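Local coordinates for hemolysin-related protein (Vibrio cholerae serotype O1, PDB 6MLT) that probably helps Vibrio cholerae biofilms adhere, as a secreted, calcium-binding matrix protein that joins a beta-propeller to a carbohydrate-binding beta-prism, at residues A[36-41]-A[56-61]; A[72-77]-A[85-90]; A[197-202]-A[219-224]; A[236-241]-A[253-258]. One frame throughout, in Å; residues are numbered along the deposited sequence.

Interaction 1: A[36-41]-A[56-61]; sequences IVVQLN and DIIVVT. With CA (calcium ion), chain C.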
# COMPACT_ATOMS: atom_id res chain seq x y z
N ILE A 36 -15.76 -3.69 -8.44
CA ILE A 36 -15.67 -2.71 -7.35
C ILE A 36 -16.61 -3.17 -6.24
O ILE A 36 -17.68 -3.71 -6.52
CB ILE A 36 -16.07 -1.31 -7.86
CG1 ILE A 36 -15.08 -0.80 -8.91
CG2 ILE A 36 -16.22 -0.33 -6.72
CD1 ILE A 36 -13.66 -0.79 -8.47
N VAL A 37 -16.22 -2.93 -4.99
CA VAL A 37 -16.94 -3.44 -3.83
C VAL A 37 -17.21 -2.30 -2.86
O VAL A 37 -16.27 -1.72 -2.30
CB VAL A 37 -16.18 -4.57 -3.12
CG1 VAL A 37 -16.94 -5.04 -1.87
CG2 VAL A 37 -15.94 -5.73 -4.06
N VAL A 38 -18.49 -1.99 -2.66
CA VAL A 38 -18.93 -0.92 -1.76
C VAL A 38 -20.35 -1.25 -1.28
O VAL A 38 -21.07 -2.04 -1.90
CB VAL A 38 -18.92 0.46 -2.45
CG1 VAL A 38 -17.50 0.97 -2.66
CG2 VAL A 38 -19.68 0.40 -3.78
N GLN A 39 -20.75 -0.61 -0.18
CA GLN A 39 -22.10 -0.78 0.37
C GLN A 39 -23.12 0.06 -0.40
O GLN A 39 -22.93 1.27 -0.56
CB GLN A 39 -22.13 -0.37 1.84
CG GLN A 39 -21.16 -1.09 2.75
CD GLN A 39 -21.67 -2.44 3.23
OE1 GLN A 39 -22.80 -2.83 2.95
NE2 GLN A 39 -20.82 -3.16 3.95
N LEU A 40 -24.22 -0.56 -0.85
CA LEU A 40 -25.21 0.15 -1.64
C LEU A 40 -26.65 0.03 -1.16
O LEU A 40 -27.51 0.75 -1.69
CB LEU A 40 -25.15 -0.31 -3.10
CG LEU A 40 -23.84 -0.02 -3.85
CD1 LEU A 40 -23.86 -0.67 -5.22
CD2 LEU A 40 -23.60 1.48 -3.97
N ASN A 41 -26.95 -0.83 -0.19
CA ASN A 41 -28.33 -0.94 0.27
C ASN A 41 -28.36 -1.29 1.75
O ASN A 41 -27.35 -1.65 2.36
CB ASN A 41 -29.13 -1.96 -0.55
CG ASN A 41 -28.75 -3.40 -0.24
OD1 ASN A 41 -27.59 -3.78 -0.31
ND2 ASN A 41 -29.75 -4.20 0.13
N ASP A 56 -21.51 -4.74 -1.66
CA ASP A 56 -22.05 -5.11 -2.96
C ASP A 56 -21.01 -4.93 -4.05
O ASP A 56 -19.92 -4.40 -3.82
CB ASP A 56 -23.29 -4.27 -3.23
CG ASP A 56 -24.29 -4.39 -2.11
OD1 ASP A 56 -24.72 -5.54 -1.86
OD2 ASP A 56 -24.60 -3.37 -1.46
N ILE A 57 -21.34 -5.41 -5.24
CA ILE A 57 -20.42 -5.45 -6.37
C ILE A 57 -20.96 -4.54 -7.47
O ILE A 57 -22.15 -4.60 -7.80
CB ILE A 57 -20.20 -6.88 -6.88
CG1 ILE A 57 -19.33 -7.68 -5.90
CG2 ILE A 57 -19.53 -6.88 -8.25
CD1 ILE A 57 -20.01 -8.16 -4.66
N ILE A 58 -20.08 -3.72 -8.04
CA ILE A 58 -20.39 -2.89 -9.20
C ILE A 58 -19.55 -3.37 -10.38
O ILE A 58 -18.32 -3.48 -10.26
CB ILE A 58 -20.14 -1.40 -8.93
CG1 ILE A 58 -21.09 -0.89 -7.85
CG2 ILE A 58 -20.32 -0.59 -10.22
CD1 ILE A 58 -20.67 0.45 -7.27
N VAL A 59 -20.21 -3.62 -11.51
CA VAL A 59 -19.56 -4.03 -12.75
C VAL A 59 -20.20 -3.27 -13.90
O VAL A 59 -21.26 -2.66 -13.76
CB VAL A 59 -19.65 -5.55 -12.98
CG1 VAL A 59 -18.89 -6.29 -11.91
CG2 VAL A 59 -21.09 -6.01 -13.02
N VAL A 60 -19.54 -3.31 -15.05
CA VAL A 60 -20.05 -2.76 -16.30
C VAL A 60 -20.19 -3.92 -17.28
O VAL A 60 -19.21 -4.63 -17.54
CB VAL A 60 -19.14 -1.67 -16.86
CG1 VAL A 60 -19.77 -1.03 -18.09
CG2 VAL A 60 -18.83 -0.61 -15.78
N THR A 61 -21.40 -4.12 -17.81
CA THR A 61 -21.68 -5.24 -18.70
C THR A 61 -21.78 -4.77 -20.15
O THR A 61 -22.26 -3.66 -20.43
CB THR A 61 -22.98 -5.95 -18.31
OG1 THR A 61 -24.10 -5.05 -18.42
CG2 THR A 61 -22.89 -6.46 -16.89
CA CA C . -25.65 -4.80 0.28
O HOH W 1 -25.16 -2.65 1.50
O HOH W 2 -26.72 -6.85 -0.14
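Leu-40 and Asn-41, in the loop that follows strand 36-38, meet the carboxylate of Asp-56 at a calcium ion, just past an antiparallel pairing of strands 36-38 and 56-63. The acidic loop joining these strands carries two neighbouring calcium ions, the first bound by both the outgoing loop and the returning strand. The backbone polar atoms of the pairing are mutually satisfied: Ile-36 and Ile-58 exchange two hydrogen bonds, and so do Val-38 and Asp-56. The shortest runs from Asp-56 N to Val-38 O, 2.7 Å. Between them Val-37 faces Ile-57 as a non-hydrogen-bonded pair.

Asp-56 is the last residue of the pairing on the metal side. Its CG lies anti to the carbonyl carbon (chi1 -55°), which carries the carboxylate to the metal, where OD1 at 2.4 Å and OD2 at 2.5 Å chelate the calcium. OD2 also accepts from Leu-40 N at 2.9 Å, nearly along its C-O axis, while OD1 accepts from Gly-78 N. Asn-41 OD1 binds the calcium at 2.3 Å, its amide plane turned 47° from the carboxylate. Water 1, itself a ligand, donates to Gln-39 OE1 and Asn-41 O; Gln-39 NE2 donates to Asp-53 O. Asp-43, Val-54 O and water 2 complete the first site.

On the face shared by Val-38 and Ile-58, Ile-58 CD1 packs against Val-38 CG2 at 3.6 Å. With both carboxylate oxygens shared between metal and backbone N-H groups, the charge of Asp-56 is probably well compensated, and the bond from Leu-40 N to OD2 probably ties the course of the loop to the calcium site.

Interaction 2: A[72-77]-A[85-90]; sequences YIRALS and WSYSNG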
# COMPACT_ATOMS: atom_id res chain seq x y z
N TYR A 72 -23.40 -1.18 -19.57
CA TYR A 72 -24.30 -0.73 -18.50
C TYR A 72 -23.66 -0.97 -17.14
O TYR A 72 -23.13 -2.05 -16.89
CB TYR A 72 -25.65 -1.45 -18.57
CG TYR A 72 -26.50 -0.99 -19.72
CD1 TYR A 72 -27.15 0.24 -19.68
CD2 TYR A 72 -26.64 -1.77 -20.87
CE1 TYR A 72 -27.92 0.68 -20.74
CE2 TYR A 72 -27.42 -1.33 -21.94
CZ TYR A 72 -28.05 -0.11 -21.87
OH TYR A 72 -28.81 0.32 -22.92
N ILE A 73 -23.73 0.04 -16.28
CA ILE A 73 -23.35 -0.14 -14.88
C ILE A 73 -24.44 -0.94 -14.17
O ILE A 73 -25.63 -0.61 -14.27
CB ILE A 73 -23.14 1.21 -14.19
CG1 ILE A 73 -22.11 2.05 -14.95
CG2 ILE A 73 -22.70 1.01 -12.75
CD1 ILE A 73 -22.02 3.50 -14.45
N ARG A 74 -24.03 -1.98 -13.45
CA ARG A 74 -24.95 -2.81 -12.69
C ARG A 74 -24.43 -3.00 -11.28
O ARG A 74 -23.23 -3.20 -11.07
CB ARG A 74 -25.13 -4.18 -13.34
CG ARG A 74 -25.65 -4.17 -14.77
CD ARG A 74 -26.01 -5.59 -15.20
NE ARG A 74 -26.30 -5.73 -16.63
CZ ARG A 74 -27.51 -5.84 -17.16
NH1 ARG A 74 -28.60 -5.78 -16.40
NH2 ARG A 74 -27.64 -5.99 -18.47
N ALA A 75 -25.34 -2.94 -10.31
CA ALA A 75 -25.03 -3.19 -8.91
C ALA A 75 -25.61 -4.54 -8.50
O ALA A 75 -26.81 -4.77 -8.65
CB ALA A 75 -25.58 -2.08 -8.02
N LEU A 76 -24.76 -5.40 -7.96
CA LEU A 76 -25.13 -6.77 -7.58
C LEU A 76 -25.03 -6.94 -6.07
O LEU A 76 -24.01 -6.59 -5.46
CB LEU A 76 -24.22 -7.78 -8.27
CG LEU A 76 -24.09 -7.62 -9.78
CD1 LEU A 76 -23.17 -8.69 -10.36
CD2 LEU A 76 -25.46 -7.66 -10.44
N SER A 77 -26.07 -7.52 -5.47
CA SER A 77 -26.10 -7.71 -4.03
C SER A 77 -24.99 -8.66 -3.58
O SER A 77 -24.82 -9.74 -4.14
CB SER A 77 -27.45 -8.27 -3.60
OG SER A 77 -27.45 -8.54 -2.21
N TRP A 85 -30.59 -2.46 -8.50
CA TRP A 85 -31.13 -1.27 -9.13
C TRP A 85 -32.36 -1.58 -9.97
O TRP A 85 -32.52 -2.69 -10.48
CB TRP A 85 -30.07 -0.61 -10.00
CG TRP A 85 -28.94 0.02 -9.22
CD1 TRP A 85 -28.88 0.18 -7.86
CD2 TRP A 85 -27.73 0.54 -9.75
NE1 TRP A 85 -27.69 0.79 -7.52
CE2 TRP A 85 -26.97 1.02 -8.66
CE3 TRP A 85 -27.20 0.66 -11.04
CZ2 TRP A 85 -25.72 1.61 -8.83
CZ3 TRP A 85 -25.97 1.24 -11.20
CH2 TRP A 85 -25.24 1.71 -10.10
N SER A 86 -33.23 -0.59 -10.10
CA SER A 86 -34.42 -0.72 -10.94
C SER A 86 -34.15 -0.38 -12.40
O SER A 86 -34.91 -0.82 -13.27
CB SER A 86 -35.52 0.21 -10.43
OG SER A 86 -35.10 1.56 -10.57
N TYR A 87 -33.10 0.40 -12.68
CA TYR A 87 -32.84 0.89 -14.03
C TYR A 87 -34.03 1.67 -14.58
O TYR A 87 -34.23 1.75 -15.79
CB TYR A 87 -32.49 -0.26 -14.98
CG TYR A 87 -31.42 -1.19 -14.46
CD1 TYR A 87 -30.09 -0.80 -14.42
CD2 TYR A 87 -31.74 -2.47 -14.02
CE1 TYR A 87 -29.11 -1.65 -13.95
CE2 TYR A 87 -30.77 -3.33 -13.55
CZ TYR A 87 -29.45 -2.92 -13.52
OH TYR A 87 -28.49 -3.78 -13.05
N SER A 88 -34.82 2.28 -13.69
CA SER A 88 -35.95 3.09 -14.14
C SER A 88 -35.51 4.28 -14.98
O SER A 88 -36.31 4.82 -15.74
CB SER A 88 -36.76 3.58 -12.94
OG SER A 88 -36.01 4.51 -12.17
N ASN A 89 -34.24 4.68 -14.87
CA ASN A 89 -33.71 5.74 -15.71
C ASN A 89 -33.25 5.24 -17.08
O ASN A 89 -32.70 6.02 -17.86
CB ASN A 89 -32.54 6.45 -15.01
CG ASN A 89 -31.36 5.52 -14.73
OD1 ASN A 89 -31.39 4.33 -15.05
ND2 ASN A 89 -30.31 6.08 -14.13
N GLY A 90 -33.48 3.97 -17.39
CA GLY A 90 -33.00 3.41 -18.64
C GLY A 90 -31.57 2.91 -18.61
O GLY A 90 -31.06 2.49 -19.65
O HOH W 3 -28.38 -3.35 -10.32
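Strand 71-76 faces the irregular segment 85-90 across a gap that narrows to 6.4 Å between the CA atoms of Ala-75 and Trp-85, and the far end of that segment folds into a type I beta turn from Tyr-87 to Gly-90. The loop joining strands 71-76 and 93-94 of one antiparallel sheet folds back over the first of them; an ST turn at Ser-86, whose OG accepts from Ser-88 N, helps shape it.

Trp-85 supplies the main apolar surface. The methyl of Ala-75 sits over one face of the indole, a CH-pi contact with CB 3.6 Å from the centroid of the five-membered ring and 18° off its normal. Farther along the ring, Ile-73 CG2, the branch anti to the backbone N, reaches CZ3 of Trp-85 at 3.6 Å. NE1, in the five-membered ring, donates to His-128 O, which helps fix the rotation of the indole.

Tyr-87 lies differently: Ile-73 O meets its ring at the edge, in plane, 3.6 Å from CE1. Its OH rests against the aliphatic part of Arg-74, 3.3 Å from CG, and the guanidinium plane stands 76° from the ring. Glu-83 ties the two together, forming a salt bridge with Arg-74 NH1 and a hydrogen bond with Tyr-87 OH; Arg-74 NE turns to Thr-61 OG1. Phe-24 stacks on Tyr-87.

Water 3 bridges the segments, accepting from Trp-85 N at 3.0 Å while donating to Ala-75 O at 2.7 Å and to Tyr-87 OH at 2.8 Å.

Interaction 3: A[197-202]-A[219-224]; sequences EVFANG and DTVWFS. With NA (sodium ion), chain F.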
# COMPACT_ATOMS: atom_id res chain seq x y z
N GLU A 197 1.03 14.85 -5.04
CA GLU A 197 1.24 15.04 -6.46
C GLU A 197 0.45 13.99 -7.24
O GLU A 197 -0.02 13.00 -6.69
CB GLU A 197 2.73 14.95 -6.79
CG GLU A 197 3.58 16.13 -6.29
CD GLU A 197 3.65 16.25 -4.77
OE1 GLU A 197 4.18 15.33 -4.11
OE2 GLU A 197 3.17 17.28 -4.24
N VAL A 198 0.30 14.23 -8.54
CA VAL A 198 -0.46 13.37 -9.43
C VAL A 198 0.50 12.75 -10.44
O VAL A 198 1.22 13.47 -11.14
CB VAL A 198 -1.58 14.14 -10.15
CG1 VAL A 198 -2.33 13.23 -11.11
CG2 VAL A 198 -2.55 14.73 -9.15
N PHE A 199 0.51 11.43 -10.51
CA PHE A 199 1.35 10.70 -11.46
C PHE A 199 0.46 10.07 -12.52
O PHE A 199 -0.41 9.26 -12.20
CB PHE A 199 2.19 9.63 -10.77
CG PHE A 199 3.10 8.90 -11.71
CD1 PHE A 199 4.27 9.48 -12.14
CD2 PHE A 199 2.75 7.65 -12.20
CE1 PHE A 199 5.11 8.82 -13.01
CE2 PHE A 199 3.59 6.98 -13.08
CZ PHE A 199 4.76 7.57 -13.49
N ALA A 200 0.69 10.43 -13.78
CA ALA A 200 -0.14 9.96 -14.87
C ALA A 200 0.70 9.85 -16.13
O ALA A 200 1.28 10.84 -16.58
CB ALA A 200 -1.34 10.89 -15.09
N ASN A 201 0.78 8.64 -16.68
CA ASN A 201 1.46 8.38 -17.95
C ASN A 201 2.89 8.91 -17.93
O ASN A 201 3.35 9.56 -18.87
CB ASN A 201 0.66 8.97 -19.11
CG ASN A 201 1.13 8.48 -20.47
OD1 ASN A 201 2.01 7.61 -20.56
ND2 ASN A 201 0.55 9.02 -21.52
N GLY A 202 3.60 8.61 -16.85
CA GLY A 202 5.00 8.95 -16.74
C GLY A 202 5.29 10.34 -16.22
O GLY A 202 6.45 10.62 -15.87
N ASP A 219 6.76 3.89 -24.73
CA ASP A 219 5.34 3.83 -25.07
C ASP A 219 4.58 4.33 -23.84
O ASP A 219 5.19 4.68 -22.83
CB ASP A 219 4.92 2.41 -25.47
CG ASP A 219 3.73 2.38 -26.44
OD1 ASP A 219 2.93 3.34 -26.50
OD2 ASP A 219 3.58 1.35 -27.14
N THR A 220 3.26 4.34 -23.94
CA THR A 220 2.40 4.82 -22.86
C THR A 220 2.72 4.08 -21.56
O THR A 220 2.83 2.86 -21.54
CB THR A 220 0.93 4.60 -23.23
OG1 THR A 220 0.65 5.29 -24.46
CG2 THR A 220 0.00 5.12 -22.14
N VAL A 221 2.82 4.85 -20.47
CA VAL A 221 2.96 4.28 -19.14
C VAL A 221 1.56 4.04 -18.59
O VAL A 221 0.74 4.97 -18.52
CB VAL A 221 3.76 5.21 -18.21
CG1 VAL A 221 3.85 4.61 -16.82
CG2 VAL A 221 5.15 5.47 -18.77
N TRP A 222 1.28 2.80 -18.21
CA TRP A 222 -0.04 2.40 -17.74
C TRP A 222 -0.05 2.45 -16.21
O TRP A 222 0.36 3.48 -15.66
CB TRP A 222 -0.40 1.05 -18.36
CG TRP A 222 -0.96 1.17 -19.74
CD1 TRP A 222 -0.30 1.60 -20.86
CD2 TRP A 222 -2.29 0.86 -20.15
NE1 TRP A 222 -1.15 1.57 -21.94
CE2 TRP A 222 -2.38 1.12 -21.53
CE3 TRP A 222 -3.43 0.39 -19.48
CZ2 TRP A 222 -3.55 0.93 -22.26
CZ3 TRP A 222 -4.59 0.19 -20.21
CH2 TRP A 222 -4.64 0.46 -21.58
N PHE A 223 -0.48 1.41 -15.51
CA PHE A 223 -0.77 1.53 -14.09
C PHE A 223 0.50 1.52 -13.26
O PHE A 223 1.54 0.97 -13.66
CB PHE A 223 -1.72 0.41 -13.65
CG PHE A 223 -3.07 0.48 -14.31
CD1 PHE A 223 -4.02 1.36 -13.84
CD2 PHE A 223 -3.37 -0.30 -15.41
CE1 PHE A 223 -5.26 1.45 -14.46
CE2 PHE A 223 -4.61 -0.21 -16.03
CZ PHE A 223 -5.55 0.67 -15.54
N SER A 224 0.41 2.15 -12.10
CA SER A 224 1.52 2.29 -11.19
C SER A 224 1.08 1.92 -9.79
O SER A 224 -0.12 1.85 -9.48
CB SER A 224 2.07 3.73 -11.22
OG SER A 224 1.07 4.65 -10.82
NA NA F . 3.94 16.63 -1.91
O HOH W 4 -0.28 6.11 -12.85
O HOH W 5 0.78 6.17 -15.16
O HOH W 6 0.61 7.93 -24.34
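Thr-220 and Val-221 meet Asn-201 where the loop leading into strand 224-227 crosses the end of strand 197-200, a join between successive four-stranded antiparallel sheets, consistent with neighbouring blades of a beta-propeller. At the other end of strand 197-200, Glu-197 chelates a sodium ion with both oxygens. Asp-219 precedes the contact and uses OD1 to accept from Thr-220 N. The CG2 of Thr-220 then lies across the Asn-201 amide, 3.6 Å from OD1, the two side chains meeting at about a right angle; water 6 accepts from Asn-201 ND2 at 3.0 Å and lies 2.6 Å from Thr-220 OG1.

Val-221 makes the one direct hydrogen bond: its N donates to Asn-201 OD1 at 2.9 Å, 155° at the hydrogen and tilted 29° from the carbonyl plane. With CG anti to the backbone N (chi1 -167°), the amide extends toward the loop. Val-221 CB rests 3.7 Å from Gly-202 N. Through water 5, Trp-222 O is linked to Asn-201 N, while Trp-521 meets the Trp-222 ring edge-to-face. Phe-223 points away from strand 197-200, and its ring meets those of Trp-521 and Tyr-576.

Ser-224 comes back to the strand, its OG 3.7 Å from Phe-199 CD2.

Interaction 4: A[236-241]-A[253-258]; sequences ELVVSV and IAVLEH. With NA (sodium ion), chain G.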
# COMPACT_ATOMS: atom_id res chain seq x y z
N GLU A 236 8.62 4.89 -3.20
CA GLU A 236 9.05 4.45 -4.52
C GLU A 236 7.82 4.18 -5.37
O GLU A 236 6.73 3.91 -4.86
CB GLU A 236 9.94 3.21 -4.43
CG GLU A 236 11.40 3.49 -4.06
CD GLU A 236 11.62 3.68 -2.57
OE1 GLU A 236 11.15 2.82 -1.78
OE2 GLU A 236 12.27 4.67 -2.18
N LEU A 237 8.01 4.25 -6.68
CA LEU A 237 6.94 4.15 -7.65
C LEU A 237 7.25 3.01 -8.61
O LEU A 237 8.34 2.97 -9.19
CB LEU A 237 6.81 5.48 -8.40
CG LEU A 237 5.58 5.78 -9.25
CD1 LEU A 237 4.32 5.81 -8.40
CD2 LEU A 237 5.79 7.11 -9.96
N VAL A 238 6.32 2.08 -8.76
CA VAL A 238 6.44 0.97 -9.71
C VAL A 238 5.56 1.28 -10.90
O VAL A 238 4.38 1.60 -10.74
CB VAL A 238 6.03 -0.36 -9.07
CG1 VAL A 238 6.34 -1.51 -10.01
CG2 VAL A 238 6.73 -0.56 -7.73
N VAL A 239 6.12 1.18 -12.11
CA VAL A 239 5.40 1.53 -13.33
C VAL A 239 5.54 0.41 -14.36
O VAL A 239 6.57 -0.27 -14.43
CB VAL A 239 5.90 2.87 -13.92
CG1 VAL A 239 5.75 3.99 -12.90
CG2 VAL A 239 7.35 2.76 -14.38
N SER A 240 4.50 0.26 -15.19
CA SER A 240 4.45 -0.74 -16.25
C SER A 240 4.22 -0.06 -17.59
O SER A 240 3.34 0.81 -17.72
CB SER A 240 3.33 -1.76 -16.01
OG SER A 240 3.62 -2.63 -14.93
N VAL A 241 4.99 -0.46 -18.60
CA VAL A 241 4.79 -0.05 -19.99
C VAL A 241 4.48 -1.31 -20.79
O VAL A 241 5.39 -2.11 -21.03
CB VAL A 241 6.02 0.67 -20.55
CG1 VAL A 241 5.79 1.07 -22.01
CG2 VAL A 241 6.37 1.88 -19.70
N ILE A 253 9.06 -3.00 -17.01
CA ILE A 253 8.64 -2.72 -15.65
C ILE A 253 9.79 -1.98 -14.98
O ILE A 253 10.96 -2.30 -15.21
CB ILE A 253 8.29 -4.00 -14.87
CG1 ILE A 253 7.84 -3.63 -13.45
CG2 ILE A 253 9.48 -4.95 -14.82
CD1 ILE A 253 6.76 -4.51 -12.90
N ALA A 254 9.46 -0.97 -14.18
CA ALA A 254 10.50 -0.14 -13.60
C ALA A 254 10.08 0.32 -12.22
O ALA A 254 8.89 0.46 -11.92
CB ALA A 254 10.82 1.07 -14.49
N VAL A 255 11.08 0.53 -11.37
CA VAL A 255 10.89 1.14 -10.06
C VAL A 255 11.60 2.48 -10.09
O VAL A 255 12.80 2.55 -10.37
CB VAL A 255 11.43 0.26 -8.93
CG1 VAL A 255 11.29 0.96 -7.59
CG2 VAL A 255 10.70 -1.08 -8.92
N LEU A 256 10.85 3.54 -9.80
CA LEU A 256 11.37 4.89 -9.78
C LEU A 256 11.43 5.40 -8.35
O LEU A 256 10.59 5.06 -7.52
CB LEU A 256 10.49 5.82 -10.61
CG LEU A 256 10.13 5.35 -12.02
CD1 LEU A 256 9.20 6.34 -12.68
CD2 LEU A 256 11.39 5.15 -12.84
N GLU A 257 12.44 6.23 -8.08
CA GLU A 257 12.52 6.96 -6.83
C GLU A 257 11.55 8.14 -6.87
O GLU A 257 10.99 8.49 -7.91
CB GLU A 257 13.95 7.45 -6.59
CG GLU A 257 15.02 6.36 -6.71
CD GLU A 257 14.99 5.37 -5.55
OE1 GLU A 257 14.22 5.59 -4.60
OE2 GLU A 257 15.75 4.38 -5.60
N HIS A 258 11.38 8.79 -5.71
CA HIS A 258 10.40 9.87 -5.60
C HIS A 258 10.72 11.04 -6.52
O HIS A 258 9.82 11.82 -6.84
CB HIS A 258 10.33 10.36 -4.15
CG HIS A 258 11.54 11.12 -3.72
ND1 HIS A 258 12.73 10.50 -3.37
CD2 HIS A 258 11.76 12.45 -3.59
CE1 HIS A 258 13.62 11.41 -3.04
NE2 HIS A 258 13.06 12.60 -3.17
NA NA G . 11.88 4.25 0.34
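The side chains of Glu-236 and Glu-257 lie side by side, pointing the same way, with carboxylate planes 72° apart. Glu-257 OE1 comes within 3.2 Å of Glu-236 OE2, two acceptors that do not bond. The sodium ion held by Glu-236 through both carboxylate oxygens, OE2 at 2.6 Å, probably offsets this repulsion. Asn-228, Asp-230, Asp-232 and Lys-234 O complete the site, and Leu-229 N donates to Glu-236 OE1. A bend at chi2 (82°) turns the Glu-236 carboxylate toward the metal.

Beyond the metal end the strands run antiparallel, at 162°. Leu-237 and Leu-256 exchange two backbone hydrogen bonds, the shorter from Leu-256 N to Leu-237 O at 2.6 Å; Val-239 and Ala-254 exchange two more. Their side chains share one face, where Val-239 CG2 touches Ala-254 CB at 3.9 Å. On the other face, Val-238 CG1 meets Ile-253 CD1 at 4.2 Å, and its CG2 meets Val-255.

The hairpin forms the middle of a four-stranded antiparallel sheet, consistent with a beta-propeller blade, between strands 224-227 and 262-266. Phe-199 of strand 197-200 packs against the Leu-237 and Val-239 face, and Ile-445 of strand 443-448 against the Val-238 and Val-255 face.

The four contacts fall into two touching pairs. Interactions 1 and 2 share a sheet, their centres 10 Å apart: strand 56-63 lies between 36-38 and 71-76, and Ile-57 O is 2.7 Å from Leu-76 N, a probable hydrogen bond. Calcium belongs to interaction 1, yet the side chain of Ala-75 is about 9 Å from it. Interaction 3 leads from one four-stranded sheet into the next, and interaction 4 is the central hairpin of that next sheet; their centres are 9 Å apart, and Trp-222 N probably bonds to Ser-240 O at 2.9 Å. Each contributes a glutamate to its own sodium site. The nearest atoms of interactions 1 and 3 are about 11 Å apart.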